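Local coordinates for protein putative glutathionylspermidine synthase (Methylobacillus flagellatus, PDB 3N6X) that is probably an ATP-dependent ligase of the circularly permuted ATP-grasp type, perhaps joining glutathione to spermidine, at residues 51-56 with 180-185; 204-209 with 432-437; 255-260 with 299-304; 366-371 with 404-409. All blocks are in the same frame, centred on the assembly; numbering follows the deposited sequence.

All four contacts are partly buried, but they sit at different distances from the chain's centre. Contacts 1 and 3 lie far out, their centres about 26 and 30 Å from it, whereas contacts 2 and 4 lie at about 16 and 17 Å. Contact 1 joins two helix ends, contact 2 a helix to a strand end, contact 3 a hairpin turn to a helix, and contact 4 two strands of one sheet. Contact 3 lies on the six-stranded sheet, which the helix of contact 2 also touches. Backbone hydrogen bonding dominates contact 4; contact 3 relies on an amide and water, contact 1 on apolar packing with an arginine close to a carbonyl, contact 2 on van der Waals packing.

Contact 1: residues 51-56 with 180-185; sequences RRVGIT and MMRLFP
Leu183 meets both Arg52 and Val53 through a single methyl, CD2. This methyl lies 3.9 Å from Arg52 CD and 4.1 Å from Val53 CG1, so the aliphatic part of the arginine and the valine together form an apolar seat for the leucine. Arginine suits this exposed place because its apolar stem can pack on the leucine while its far end stays polar. With CG placed beside its own backbone N (chi1 -66°) and the chain extended from there to NE, Arg52 spans the gap between helix 42-53 and helix 170-183. Its NH1 ends 2.9 Å from Leu183 O, at the edge of the guanidinium, but the angle is too poor for a hydrogen bond. The same nitrogen is 3.9 Å from Phe184 CD1 and approaches the ring obliquely. Leu183 CB lies over the centre of the Phe184 ring, which also makes an edge-to-face contact with Trp30. The chemistry implies an apolar junction with a charged group at its edge: the arginine's positive charge is probably drawn to the carbonyl at the helix C-terminus, a region of partial negative charge, without a directed bond.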
loop_
_atom_site.group_PDB
_atom_site.type_symbol
_atom_site.label_atom_id
_atom_site.label_comp_id
_atom_site.label_asym_id
_atom_site.label_seq_id
_atom_site.Cartn_x
_atom_site.Cartn_y
_atom_site.Cartn_z
ATOM N N ARG A 51 -21.020 -23.161 -4.345
ATOM C CA ARG A 51 -21.738 -24.151 -3.527
ATOM C C ARG A 51 -21.668 -23.825 -2.030
ATOM O O ARG A 51 -22.673 -23.955 -1.326
ATOM C CB ARG A 51 -21.177 -25.565 -3.760
ATOM C CG ARG A 51 -21.652 -26.241 -5.044
ATOM C CD ARG A 51 -21.301 -27.729 -5.059
ATOM N NE ARG A 51 -19.969 -28.000 -4.496
ATOM C CZ ARG A 51 -18.848 -28.052 -5.213
ATOM N NH1 ARG A 51 -18.885 -27.872 -6.528
ATOM N NH2 ARG A 51 -17.684 -28.290 -4.621
ATOM N N ARG A 52 -20.473 -23.421 -1.547
ATOM C CA ARG A 52 -20.252 -23.124 -0.135
ATOM C C ARG A 52 -20.641 -21.687 0.242
ATOM O O ARG A 52 -21.409 -21.496 1.185
ATOM C CB ARG A 52 -18.790 -23.408 0.268
ATOM C CG ARG A 52 -18.380 -24.879 0.212
ATOM C CD ARG A 52 -17.039 -25.071 0.888
ATOM N NE ARG A 52 -16.421 -26.357 0.563
ATOM C CZ ARG A 52 -15.328 -26.826 1.162
ATOM N NH1 ARG A 52 -14.744 -26.132 2.132
ATOM N NH2 ARG A 52 -14.823 -28.002 0.809
ATOM N N VAL A 53 -20.075 -20.678 -0.456
ATOM C CA VAL A 53 -20.305 -19.271 -0.102
ATOM C C VAL A 53 -21.114 -18.409 -1.117
ATOM O O VAL A 53 -21.289 -17.209 -0.896
ATOM C CB VAL A 53 -19.046 -18.543 0.480
ATOM C CG1 VAL A 53 -18.680 -19.093 1.860
ATOM C CG2 VAL A 53 -17.857 -18.622 -0.473
ATOM N N GLY A 54 -21.654 -19.047 -2.158
ATOM C CA GLY A 54 -22.512 -18.394 -3.148
ATOM C C GLY A 54 -21.864 -17.291 -3.963
ATOM O O GLY A 54 -22.522 -16.301 -4.296
ATOM N N ILE A 55 -20.575 -17.462 -4.316
ATOM C CA ILE A 55 -19.831 -16.474 -5.105
ATOM C C ILE A 55 -19.918 -16.763 -6.615
ATOM O O ILE A 55 -19.812 -17.919 -7.034
ATOM C CB ILE A 55 -18.354 -16.385 -4.632
ATOM C CG1 ILE A 55 -18.243 -15.754 -3.235
ATOM C CG2 ILE A 55 -17.491 -15.632 -5.645
ATOM C CD1 ILE A 55 -16.855 -15.879 -2.632
ATOM N N THR A 56 -20.053 -15.694 -7.426
ATOM C CA THR A 56 -20.046 -15.763 -8.895
ATOM C C THR A 56 -19.120 -14.657 -9.446
ATOM O O THR A 56 -19.385 -13.466 -9.223
ATOM C CB THR A 56 -21.482 -15.678 -9.465
ATOM O OG1 THR A 56 -22.170 -14.571 -8.868
ATOM C CG2 THR A 56 -22.276 -16.969 -9.254
HETATM N N MSE A 180 -10.916 -17.577 4.226
HETATM C CA MSE A 180 -10.103 -18.795 4.279
HETATM C C MSE A 180 -10.431 -19.625 5.513
HETATM O O MSE A 180 -10.472 -20.855 5.431
HETATM C CB MSE A 180 -8.596 -18.449 4.263
HETATM C CG MSE A 180 -8.102 -17.957 2.910
HETATM SE SE MSE A 180 -8.033 -19.319 1.508
HETATM C CE MSE A 180 -6.776 -20.505 2.272
HETATM N N MSE A 181 -10.627 -18.951 6.674
HETATM C CA MSE A 181 -10.973 -19.602 7.937
HETATM C C MSE A 181 -12.388 -20.222 7.860
HETATM O O MSE A 181 -12.629 -21.289 8.430
HETATM C CB MSE A 181 -10.878 -18.600 9.108
HETATM C CG MSE A 181 -11.218 -19.234 10.482
HETATM SE SE MSE A 181 -10.012 -20.742 10.969
HETATM C CE MSE A 181 -8.508 -19.672 11.549
ATOM N N ARG A 182 -13.309 -19.553 7.144
ATOM C CA ARG A 182 -14.683 -20.026 6.975
ATOM C C ARG A 182 -14.714 -21.260 6.042
ATOM O O ARG A 182 -15.391 -22.236 6.349
ATOM C CB ARG A 182 -15.553 -18.889 6.413
ATOM C CG ARG A 182 -17.050 -19.111 6.490
ATOM C CD ARG A 182 -17.761 -17.911 5.882
ATOM N NE ARG A 182 -19.189 -17.870 6.206
ATOM C CZ ARG A 182 -20.039 -16.987 5.688
ATOM N NH1 ARG A 182 -19.613 -16.075 4.821
ATOM N NH2 ARG A 182 -21.319 -17.009 6.034
ATOM N N LEU A 183 -13.950 -21.224 4.932
ATOM C CA LEU A 183 -13.910 -22.329 3.976
ATOM C C LEU A 183 -13.108 -23.521 4.488
ATOM O O LEU A 183 -13.573 -24.655 4.371
ATOM C CB LEU A 183 -13.320 -21.870 2.625
ATOM C CG LEU A 183 -14.125 -20.878 1.788
ATOM C CD1 LEU A 183 -13.268 -20.319 0.660
ATOM C CD2 LEU A 183 -15.389 -21.515 1.223
ATOM N N PHE A 184 -11.855 -23.285 4.965
ATOM C CA PHE A 184 -10.943 -24.382 5.320
ATOM C C PHE A 184 -10.352 -24.301 6.754
ATOM O O PHE A 184 -9.125 -24.238 6.910
ATOM C CB PHE A 184 -9.818 -24.508 4.269
ATOM C CG PHE A 184 -10.220 -24.144 2.856
ATOM C CD1 PHE A 184 -10.997 -25.010 2.090
ATOM C CD2 PHE A 184 -9.812 -22.945 2.287
ATOM C CE1 PHE A 184 -11.361 -24.677 0.778
ATOM C CE2 PHE A 184 -10.168 -22.618 0.972
ATOM C CZ PHE A 184 -10.934 -23.490 0.223
ATOM N N PRO A 185 -11.192 -24.418 7.820
ATOM C CA PRO A 185 -10.642 -24.365 9.190
ATOM C C PRO A 185 -9.543 -25.395 9.443
ATOM O O PRO A 185 -8.557 -25.086 10.112
ATOM C CB PRO A 185 -11.877 -24.608 10.081
ATOM C CG PRO A 185 -12.916 -25.181 9.170
ATOM C CD PRO A 185 -12.664 -24.558 7.840
#

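Contact 2: residues 204-209 with 432-437; sequences LNNLRA and FVLSGK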
loop_
_atom_site.group_PDB
_atom_site.type_symbol
_atom_site.label_atom_id
_atom_site.label_comp_id
_atom_site.label_asym_id
_atom_site.label_seq_id
_atom_site.Cartn_x
_atom_site.Cartn_y
_atom_site.Cartn_z
ATOM N N LEU A 204 -6.061 2.089 16.045
ATOM C CA LEU A 204 -6.725 3.013 16.967
ATOM C C LEU A 204 -5.780 3.424 18.104
ATOM O O LEU A 204 -5.700 4.601 18.438
ATOM C CB LEU A 204 -8.024 2.395 17.529
ATOM C CG LEU A 204 -8.754 3.222 18.617
ATOM C CD1 LEU A 204 -9.113 4.632 18.111
ATOM C CD2 LEU A 204 -9.972 2.511 19.105
ATOM N N ASN A 205 -5.040 2.468 18.663
ATOM C CA ASN A 205 -4.091 2.751 19.741
ATOM C C ASN A 205 -2.968 3.698 19.282
ATOM O O ASN A 205 -2.604 4.616 20.019
ATOM C CB ASN A 205 -3.522 1.463 20.289
ATOM C CG ASN A 205 -2.746 1.662 21.542
ATOM O OD1 ASN A 205 -3.286 2.099 22.566
ATOM N ND2 ASN A 205 -1.442 1.407 21.471
ATOM N N ASN A 206 -2.469 3.511 18.049
ATOM C CA ASN A 206 -1.466 4.393 17.458
ATOM C C ASN A 206 -2.012 5.803 17.209
ATOM O O ASN A 206 -1.260 6.774 17.347
ATOM C CB ASN A 206 -0.922 3.801 16.152
ATOM C CG ASN A 206 0.130 2.719 16.328
ATOM O OD1 ASN A 206 0.555 2.085 15.372
ATOM N ND2 ASN A 206 0.539 2.456 17.547
ATOM N N LEU A 207 -3.307 5.926 16.805
ATOM C CA LEU A 207 -3.916 7.256 16.566
ATOM C C LEU A 207 -4.059 8.036 17.887
ATOM O O LEU A 207 -3.821 9.240 17.914
ATOM C CB LEU A 207 -5.273 7.152 15.836
ATOM C CG LEU A 207 -5.221 6.649 14.382
ATOM C CD1 LEU A 207 -6.609 6.406 13.837
ATOM C CD2 LEU A 207 -4.481 7.618 13.490
ATOM N N ARG A 208 -4.405 7.334 18.981
ATOM C CA ARG A 208 -4.524 7.936 20.316
ATOM C C ARG A 208 -3.163 8.454 20.786
ATOM O O ARG A 208 -3.086 9.488 21.449
ATOM C CB ARG A 208 -5.062 6.903 21.327
ATOM C CG ARG A 208 -6.502 6.478 21.079
ATOM C CD ARG A 208 -6.892 5.297 21.951
ATOM N NE ARG A 208 -7.226 5.722 23.311
ATOM C CZ ARG A 208 -6.438 5.543 24.362
ATOM N NH1 ARG A 208 -5.273 4.919 24.229
ATOM N NH2 ARG A 208 -6.808 5.984 25.556
ATOM N N ALA A 209 -2.088 7.724 20.437
ATOM C CA ALA A 209 -0.715 8.036 20.827
ATOM C C ALA A 209 -0.188 9.310 20.157
ATOM O O ALA A 209 0.801 9.887 20.625
ATOM C CB ALA A 209 0.194 6.852 20.500
ATOM N N PHE A 432 1.362 -3.214 5.664
ATOM C CA PHE A 432 1.021 -1.879 6.133
ATOM C C PHE A 432 1.821 -1.533 7.367
ATOM O O PHE A 432 1.644 -2.155 8.402
ATOM C CB PHE A 432 -0.497 -1.780 6.417
ATOM C CG PHE A 432 -1.363 -2.014 5.197
ATOM C CD1 PHE A 432 -1.690 -3.309 4.789
ATOM C CD2 PHE A 432 -1.817 -0.944 4.429
ATOM C CE1 PHE A 432 -2.454 -3.526 3.638
ATOM C CE2 PHE A 432 -2.587 -1.163 3.279
ATOM C CZ PHE A 432 -2.897 -2.451 2.890
ATOM N N VAL A 433 2.720 -0.567 7.257
ATOM C CA VAL A 433 3.555 -0.181 8.382
ATOM C C VAL A 433 2.828 0.859 9.219
ATOM O O VAL A 433 2.390 1.891 8.689
ATOM C CB VAL A 433 4.960 0.309 7.934
ATOM C CG1 VAL A 433 5.806 0.695 9.136
ATOM C CG2 VAL A 433 5.670 -0.747 7.097
ATOM N N LEU A 434 2.731 0.609 10.539
ATOM C CA LEU A 434 2.047 1.508 11.464
ATOM C C LEU A 434 3.016 2.212 12.375
ATOM O O LEU A 434 3.793 1.558 13.055
ATOM C CB LEU A 434 0.985 0.729 12.280
ATOM C CG LEU A 434 -0.124 0.040 11.443
ATOM C CD1 LEU A 434 -1.049 -0.758 12.327
ATOM C CD2 LEU A 434 -0.936 1.065 10.637
ATOM N N SER A 435 2.990 3.542 12.383
ATOM C CA SER A 435 3.867 4.345 13.242
ATOM C C SER A 435 3.042 5.197 14.196
ATOM O O SER A 435 2.248 6.029 13.766
ATOM C CB SER A 435 4.776 5.257 12.408
ATOM O OG SER A 435 5.472 4.568 11.386
ATOM N N GLY A 436 3.236 4.968 15.475
ATOM C CA GLY A 436 2.624 5.737 16.547
ATOM C C GLY A 436 3.724 6.136 17.491
ATOM O O GLY A 436 4.648 6.853 17.088
ATOM N N LYS A 437 3.738 5.558 18.692
ATOM C CA LYS A 437 4.889 5.760 19.568
ATOM C C LYS A 437 5.958 4.754 19.190
ATOM O O LYS A 437 7.146 5.026 19.350
ATOM C CB LYS A 437 4.502 5.684 21.052
ATOM C CG LYS A 437 4.135 7.064 21.615
ATOM C CD LYS A 437 3.518 6.996 23.014
ATOM C CE LYS A 437 2.608 8.180 23.303
ATOM N NZ LYS A 437 3.342 9.479 23.301
#
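Asn206 packs its amide against the strand end at Leu434 and Gly436 by van der Waals contact. OD1 lies 3.4 Å from Leu434 CB, the two side chains crossing at about a right angle, while CG rests 3.9 Å from Gly436 CA. Placing CG beside its own backbone N (chi1 -80°) lays the amide across the exit of the strand. Gly436 suits this place because it brings no side chain: a CB in that position would point at the helix and run into Asn206 ND2. The helix and the chain leaving the strand can therefore come within 4.4 Å, measured between Asn206 CA and Gly436 CA. Exchanging Asn206 for an alanine would probably open a gap over Gly436 and leave Leu434 CB without its cover on this side.

A second group of contacts is formed by the alkyl chain of Lys437, which lies beside Ala209. Ala209 CB makes an apolar contact with Lys437 CE at 3.9 Å, and Ala209 O, 3.7 Å from the same CE, is in plain van der Waals contact. A small alanine leaves room for the lysine, which is poorly ordered, so its contact is less certain. Outside the pair, Gly436 O and Arg208 O each accept a hydrogen bond from a glycerol, probably from the crystallisation liquor.

Earlier in the helix, Tyr199 and Val202 cover Leu434, whose backbone pairs with Ser440. This is helix-on-sheet packing at a hairpin: helix 199-209 lies against strand 423-435 where the chain turns back into strand 439-441.

Contact 3: residues 255-260 with 299-304; sequences RNNAVY and LSVYRN. With SO4 (sulfate ion), chain C.
Asn257 and Asn304 cross at about a right angle, their amide planes 79° apart. Asn257 ND2 gives a hydrogen bond to Asn304 O at 3.2 Å; it is nearly straight, but the donor stands above the carbonyl plane. With CG turned anti to the backbone N (chi1 -156°), the Asn257 amide reaches across to the helix end, and its OD1 comes to 3.3 Å from Val301 CA. A water gives hydrogen bonds to both Asn257 OD1 and Ser300 OG, adding a second bridge. Asn256 and Asn257, both with left-handed helical backbone angles that asparagine tolerates well, form a beta turn of the I'/III' class in the hairpin between strands 252-254 and 259-261. The hairpin edges a mixed sheet and leans on the C-terminal end of helix 298-303. A valine in place of Asn257 would probably leave Asn304 O without this donor and the water with Ser300 OG as its remaining partner of the two. Beside these bonds, Val301 CG1 packs on the backbone of Asn257 and Ala258 and meets Val259 CG2 obliquely at 3.9 Å. On the helix side, Asn304 ND2 binds Ser300 O at 2.8 Å and reaches a sulfate, probably from the crystallisation liquor, only weakly. Ser300 OG donates to sulfate O4, and Arg303 NE to O1.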
loop_
_atom_site.group_PDB
_atom_site.type_symbol
_atom_site.label_atom_id
_atom_site.label_comp_id
_atom_site.label_asym_id
_atom_site.label_seq_id
_atom_site.Cartn_x
_atom_site.Cartn_y
_atom_site.Cartn_z
ATOM N N ARG A 255 -13.562 26.140 15.827
ATOM C CA ARG A 255 -13.603 27.390 16.596
ATOM C C ARG A 255 -12.580 27.424 17.715
ATOM O O ARG A 255 -12.325 26.406 18.355
ATOM C CB ARG A 255 -15.015 27.789 17.078
ATOM C CG ARG A 255 -15.581 26.927 18.156
ATOM C CD ARG A 255 -16.728 27.619 18.853
ATOM N NE ARG A 255 -17.703 26.645 19.314
ATOM C CZ ARG A 255 -17.581 25.959 20.439
ATOM N NH1 ARG A 255 -16.564 26.192 21.257
ATOM N NH2 ARG A 255 -18.499 25.062 20.779
ATOM N N ASN A 256 -11.979 28.602 17.924
ATOM C CA ASN A 256 -10.949 28.857 18.932
ATOM C C ASN A 256 -9.896 27.750 19.051
ATOM O O ASN A 256 -9.641 27.196 20.133
ATOM C CB ASN A 256 -11.565 29.268 20.259
ATOM C CG ASN A 256 -12.345 30.557 20.150
ATOM O OD1 ASN A 256 -12.021 31.456 19.356
ATOM N ND2 ASN A 256 -13.397 30.664 20.919
ATOM N N ASN A 257 -9.242 27.460 17.905
ATOM C CA ASN A 257 -8.164 26.474 17.796
ATOM C C ASN A 257 -8.567 25.069 18.231
ATOM O O ASN A 257 -7.792 24.358 18.881
ATOM C CB ASN A 257 -6.899 26.950 18.517
ATOM C CG ASN A 257 -5.647 26.303 17.990
ATOM O OD1 ASN A 257 -5.557 25.958 16.813
ATOM N ND2 ASN A 257 -4.666 26.094 18.864
ATOM N N ALA A 258 -9.763 24.655 17.851
ATOM C CA ALA A 258 -10.252 23.332 18.178
ATOM C C ALA A 258 -11.235 22.889 17.128
ATOM O O ALA A 258 -11.832 23.724 16.446
ATOM C CB ALA A 258 -10.911 23.333 19.557
ATOM N N VAL A 259 -11.386 21.576 16.973
ATOM C CA VAL A 259 -12.325 20.977 16.028
ATOM C C VAL A 259 -13.364 20.267 16.856
ATOM O O VAL A 259 -13.013 19.576 17.830
ATOM C CB VAL A 259 -11.598 19.996 15.043
ATOM C CG1 VAL A 259 -12.589 19.313 14.100
ATOM C CG2 VAL A 259 -10.518 20.723 14.252
ATOM N N TYR A 260 -14.646 20.446 16.504
ATOM C CA TYR A 260 -15.745 19.841 17.236
ATOM C C TYR A 260 -16.575 18.976 16.346
ATOM O O TYR A 260 -16.732 19.274 15.168
ATOM C CB TYR A 260 -16.634 20.935 17.870
ATOM C CG TYR A 260 -15.921 21.738 18.931
ATOM C CD1 TYR A 260 -15.908 21.320 20.258
ATOM C CD2 TYR A 260 -15.226 22.895 18.606
ATOM C CE1 TYR A 260 -15.186 22.011 21.225
ATOM C CE2 TYR A 260 -14.531 23.616 19.573
ATOM C CZ TYR A 260 -14.500 23.161 20.880
ATOM O OH TYR A 260 -13.823 23.860 21.838
ATOM N N LEU A 299 -6.842 23.258 8.671
ATOM C CA LEU A 299 -5.396 23.368 8.556
ATOM C C LEU A 299 -4.782 24.264 9.638
ATOM O O LEU A 299 -3.770 23.889 10.235
ATOM C CB LEU A 299 -4.979 23.832 7.147
ATOM C CG LEU A 299 -3.457 23.913 6.913
ATOM C CD1 LEU A 299 -2.796 22.515 6.994
ATOM C CD2 LEU A 299 -3.150 24.605 5.612
ATOM N N SER A 300 -5.427 25.416 9.932
ATOM C CA SER A 300 -4.974 26.345 10.982
ATOM C C SER A 300 -4.943 25.692 12.385
ATOM O O SER A 300 -4.004 25.933 13.147
ATOM C CB SER A 300 -5.846 27.601 10.997
ATOM O OG SER A 300 -5.552 28.426 12.115
ATOM N N VAL A 301 -5.974 24.880 12.726
ATOM C CA VAL A 301 -6.043 24.170 14.028
ATOM C C VAL A 301 -4.877 23.159 14.138
ATOM O O VAL A 301 -4.247 23.038 15.189
ATOM C CB VAL A 301 -7.431 23.470 14.230
ATOM C CG1 VAL A 301 -7.506 22.762 15.575
ATOM C CG2 VAL A 301 -8.569 24.471 14.093
ATOM N N TYR A 302 -4.619 22.438 13.053
ATOM C CA TYR A 302 -3.554 21.453 12.962
ATOM C C TYR A 302 -2.185 22.137 13.087
ATOM O O TYR A 302 -1.365 21.714 13.901
ATOM C CB TYR A 302 -3.675 20.685 11.631
ATOM C CG TYR A 302 -2.590 19.655 11.397
ATOM C CD1 TYR A 302 -2.251 18.729 12.389
ATOM C CD2 TYR A 302 -1.972 19.535 10.153
ATOM C CE1 TYR A 302 -1.292 17.744 12.161
ATOM C CE2 TYR A 302 -1.039 18.530 9.902
ATOM C CZ TYR A 302 -0.695 17.642 10.910
ATOM O OH TYR A 302 0.219 16.658 10.666
ATOM N N ARG A 303 -1.968 23.230 12.322
ATOM C CA ARG A 303 -0.716 24.003 12.362
ATOM C C ARG A 303 -0.463 24.596 13.752
ATOM O O ARG A 303 0.695 24.740 14.137
ATOM C CB ARG A 303 -0.738 25.131 11.309
ATOM C CG ARG A 303 -0.509 24.661 9.860
ATOM C CD ARG A 303 -0.684 25.789 8.835
ATOM N NE ARG A 303 -0.234 27.094 9.345
ATOM C CZ ARG A 303 1.024 27.528 9.298
ATOM N NH1 ARG A 303 1.973 26.781 8.753
ATOM N NH2 ARG A 303 1.341 28.707 9.812
ATOM N N ASN A 304 -1.548 24.894 14.526
ATOM C CA ASN A 304 -1.448 25.491 15.872
ATOM C C ASN A 304 -1.638 24.516 17.041
ATOM O O ASN A 304 -1.796 24.948 18.190
ATOM C CB ASN A 304 -2.356 26.715 16.007
ATOM C CG ASN A 304 -1.878 27.879 15.183
ATOM O OD1 ASN A 304 -0.948 28.576 15.555
ATOM N ND2 ASN A 304 -2.452 28.063 14.011
HETATM S S SO4 C . -2.439 30.089 10.837
HETATM O O1 SO4 C . -2.572 28.679 10.449
HETATM O O2 SO4 C . -1.293 30.252 11.747
HETATM O O3 SO4 C . -2.227 30.908 9.631
HETATM O O4 SO4 C . -3.674 30.533 11.528
HETATM O O HOH W 1 -6.213 27.969 15.022
#

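Contact 4: residues 366-371 with 404-409; sequences VVKEVQ and IAQPTL
Val366 and Gln406, like Lys368 and Ile404, are antiparallel hydrogen-bonded pairs in a four-stranded antiparallel sheet, consistent with the small nucleotide-binding subdomain of ATP-grasp enzymes. Each pair is tied by two backbone bonds; Val366 N to Gln406 O is 2.8 Å, and Lys368 N to Ile404 O is 2.9 Å. Between them lies the non-hydrogen-bonded pair Val367 and Ala405, with Val367 CG2 3.9 Å from Ala405 CB. These two small apolar residues suit the helix-covered face: Val358 of helix 352-360 packs on both, and Phe392 and Ile396 of helix 386-398 cover Val367.

The other face carries Val366, Lys368, Ile404 and Gln406. Val366 CG2 meets Thr408 OG1, the side chains crossing at about a right angle. Lys368 slants across to the neighbouring strand, its extended chain passing Ile404 CD1 (3.9 Å from Lys368 CD) to reach Gln406. Ile404 puts CG1 between its backbone N and carbonyl carbon (chi1 58°), which leaves CG2 to touch Val370 CG2. Thr346, just before strand 347-348, bonds through OG1 to Gln406 NE2, which probably fixes the turn of the amide, with OE1 directed to the lysine. Lys368 NZ donates to Gln406 OE1 at 2.9 Å, from above the carbonyl plane by 36°.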
loop_
_atom_site.group_PDB
_atom_site.type_symbol
_atom_site.label_atom_id
_atom_site.label_comp_id
_atom_site.label_asym_id
_atom_site.label_seq_id
_atom_site.Cartn_x
_atom_site.Cartn_y
_atom_site.Cartn_z
ATOM N N VAL A 366 9.387 -2.005 -18.892
ATOM C CA VAL A 366 7.990 -1.936 -18.490
ATOM C C VAL A 366 7.671 -0.467 -18.293
ATOM O O VAL A 366 8.327 0.199 -17.490
ATOM C CB VAL A 366 7.715 -2.756 -17.189
ATOM C CG1 VAL A 366 6.310 -2.482 -16.652
ATOM C CG2 VAL A 366 7.920 -4.246 -17.429
ATOM N N VAL A 367 6.702 0.055 -19.039
ATOM C CA VAL A 367 6.343 1.470 -18.939
ATOM C C VAL A 367 4.972 1.602 -18.333
ATOM O O VAL A 367 4.079 0.850 -18.695
ATOM C CB VAL A 367 6.467 2.213 -20.305
ATOM C CG1 VAL A 367 6.310 3.717 -20.130
ATOM C CG2 VAL A 367 7.792 1.884 -20.986
ATOM N N LYS A 368 4.816 2.505 -17.354
ATOM C CA LYS A 368 3.547 2.699 -16.656
ATOM C C LYS A 368 3.213 4.164 -16.604
ATOM O O LYS A 368 4.115 4.985 -16.455
ATOM C CB LYS A 368 3.630 2.182 -15.197
ATOM C CG LYS A 368 4.301 0.837 -14.982
ATOM C CD LYS A 368 4.709 0.701 -13.514
ATOM C CE LYS A 368 5.265 -0.656 -13.192
ATOM N NZ LYS A 368 5.739 -0.727 -11.787
ATOM N N GLU A 369 1.912 4.499 -16.602
ATOM C CA GLU A 369 1.511 5.884 -16.405
ATOM C C GLU A 369 1.413 6.213 -14.922
ATOM O O GLU A 369 1.143 5.327 -14.113
ATOM C CB GLU A 369 0.220 6.259 -17.168
ATOM C CG GLU A 369 -0.741 5.118 -17.429
ATOM C CD GLU A 369 -1.976 5.513 -18.218
ATOM O OE1 GLU A 369 -1.821 6.034 -19.348
ATOM O OE2 GLU A 369 -3.100 5.259 -17.726
ATOM N N VAL A 370 1.708 7.462 -14.558
ATOM C CA VAL A 370 1.704 7.907 -13.170
ATOM C C VAL A 370 0.257 8.035 -12.644
ATOM O O VAL A 370 -0.154 7.230 -11.806
ATOM C CB VAL A 370 2.536 9.210 -12.997
ATOM C CG1 VAL A 370 2.394 9.778 -11.583
ATOM C CG2 VAL A 370 4.007 8.967 -13.336
ATOM N N GLN A 371 -0.521 9.027 -13.169
ATOM C CA GLN A 371 -1.923 9.272 -12.790
ATOM C C GLN A 371 -2.609 10.164 -13.823
ATOM O O GLN A 371 -2.096 11.235 -14.152
ATOM C CB GLN A 371 -2.019 9.910 -11.389
ATOM N N ILE A 404 6.664 6.531 -16.301
ATOM C CA ILE A 404 7.870 6.042 -15.664
ATOM C C ILE A 404 8.145 4.706 -16.298
ATOM O O ILE A 404 7.232 4.109 -16.875
ATOM C CB ILE A 404 7.783 5.946 -14.101
ATOM C CG1 ILE A 404 6.635 5.041 -13.631
ATOM C CG2 ILE A 404 7.741 7.315 -13.441
ATOM C CD1 ILE A 404 7.113 3.739 -13.059
ATOM N N ALA A 405 9.385 4.242 -16.240
ATOM C CA ALA A 405 9.728 2.935 -16.800
ATOM C C ALA A 405 10.696 2.213 -15.899
ATOM O O ALA A 405 11.486 2.848 -15.214
ATOM C CB ALA A 405 10.313 3.083 -18.205
ATOM N N GLN A 406 10.604 0.888 -15.859
ATOM C CA GLN A 406 11.483 0.064 -15.042
ATOM C C GLN A 406 11.930 -1.136 -15.863
ATOM O O GLN A 406 11.221 -1.538 -16.789
ATOM C CB GLN A 406 10.738 -0.415 -13.777
ATOM C CG GLN A 406 10.460 0.692 -12.749
ATOM C CD GLN A 406 9.451 0.275 -11.709
ATOM O OE1 GLN A 406 8.608 -0.600 -11.936
ATOM N NE2 GLN A 406 9.470 0.943 -10.561
ATOM N N PRO A 407 13.082 -1.760 -15.541
ATOM C CA PRO A 407 13.446 -2.994 -16.249
ATOM C C PRO A 407 12.428 -4.099 -15.949
ATOM O O PRO A 407 11.815 -4.079 -14.881
ATOM C CB PRO A 407 14.826 -3.329 -15.682
ATOM C CG PRO A 407 14.847 -2.695 -14.336
ATOM C CD PRO A 407 14.038 -1.450 -14.457
ATOM N N THR A 408 12.190 -5.016 -16.909
ATOM C CA THR A 408 11.242 -6.125 -16.699
ATOM C C THR A 408 11.846 -7.107 -15.700
ATOM O O THR A 408 12.899 -7.692 -15.964
ATOM C CB THR A 408 10.827 -6.774 -18.044
ATOM O OG1 THR A 408 10.314 -5.755 -18.911
ATOM C CG2 THR A 408 9.770 -7.874 -17.865
ATOM N N LEU A 409 11.238 -7.190 -14.508
ATOM C CA LEU A 409 11.751 -8.005 -13.408
ATOM C C LEU A 409 11.228 -9.426 -13.469
ATOM O O LEU A 409 10.081 -9.644 -13.880
ATOM C CB LEU A 409 11.369 -7.373 -12.051
ATOM C CG LEU A 409 11.964 -6.002 -11.723
ATOM C CD1 LEU A 409 11.227 -5.363 -10.568
ATOM C CD2 LEU A 409 13.445 -6.102 -11.403
#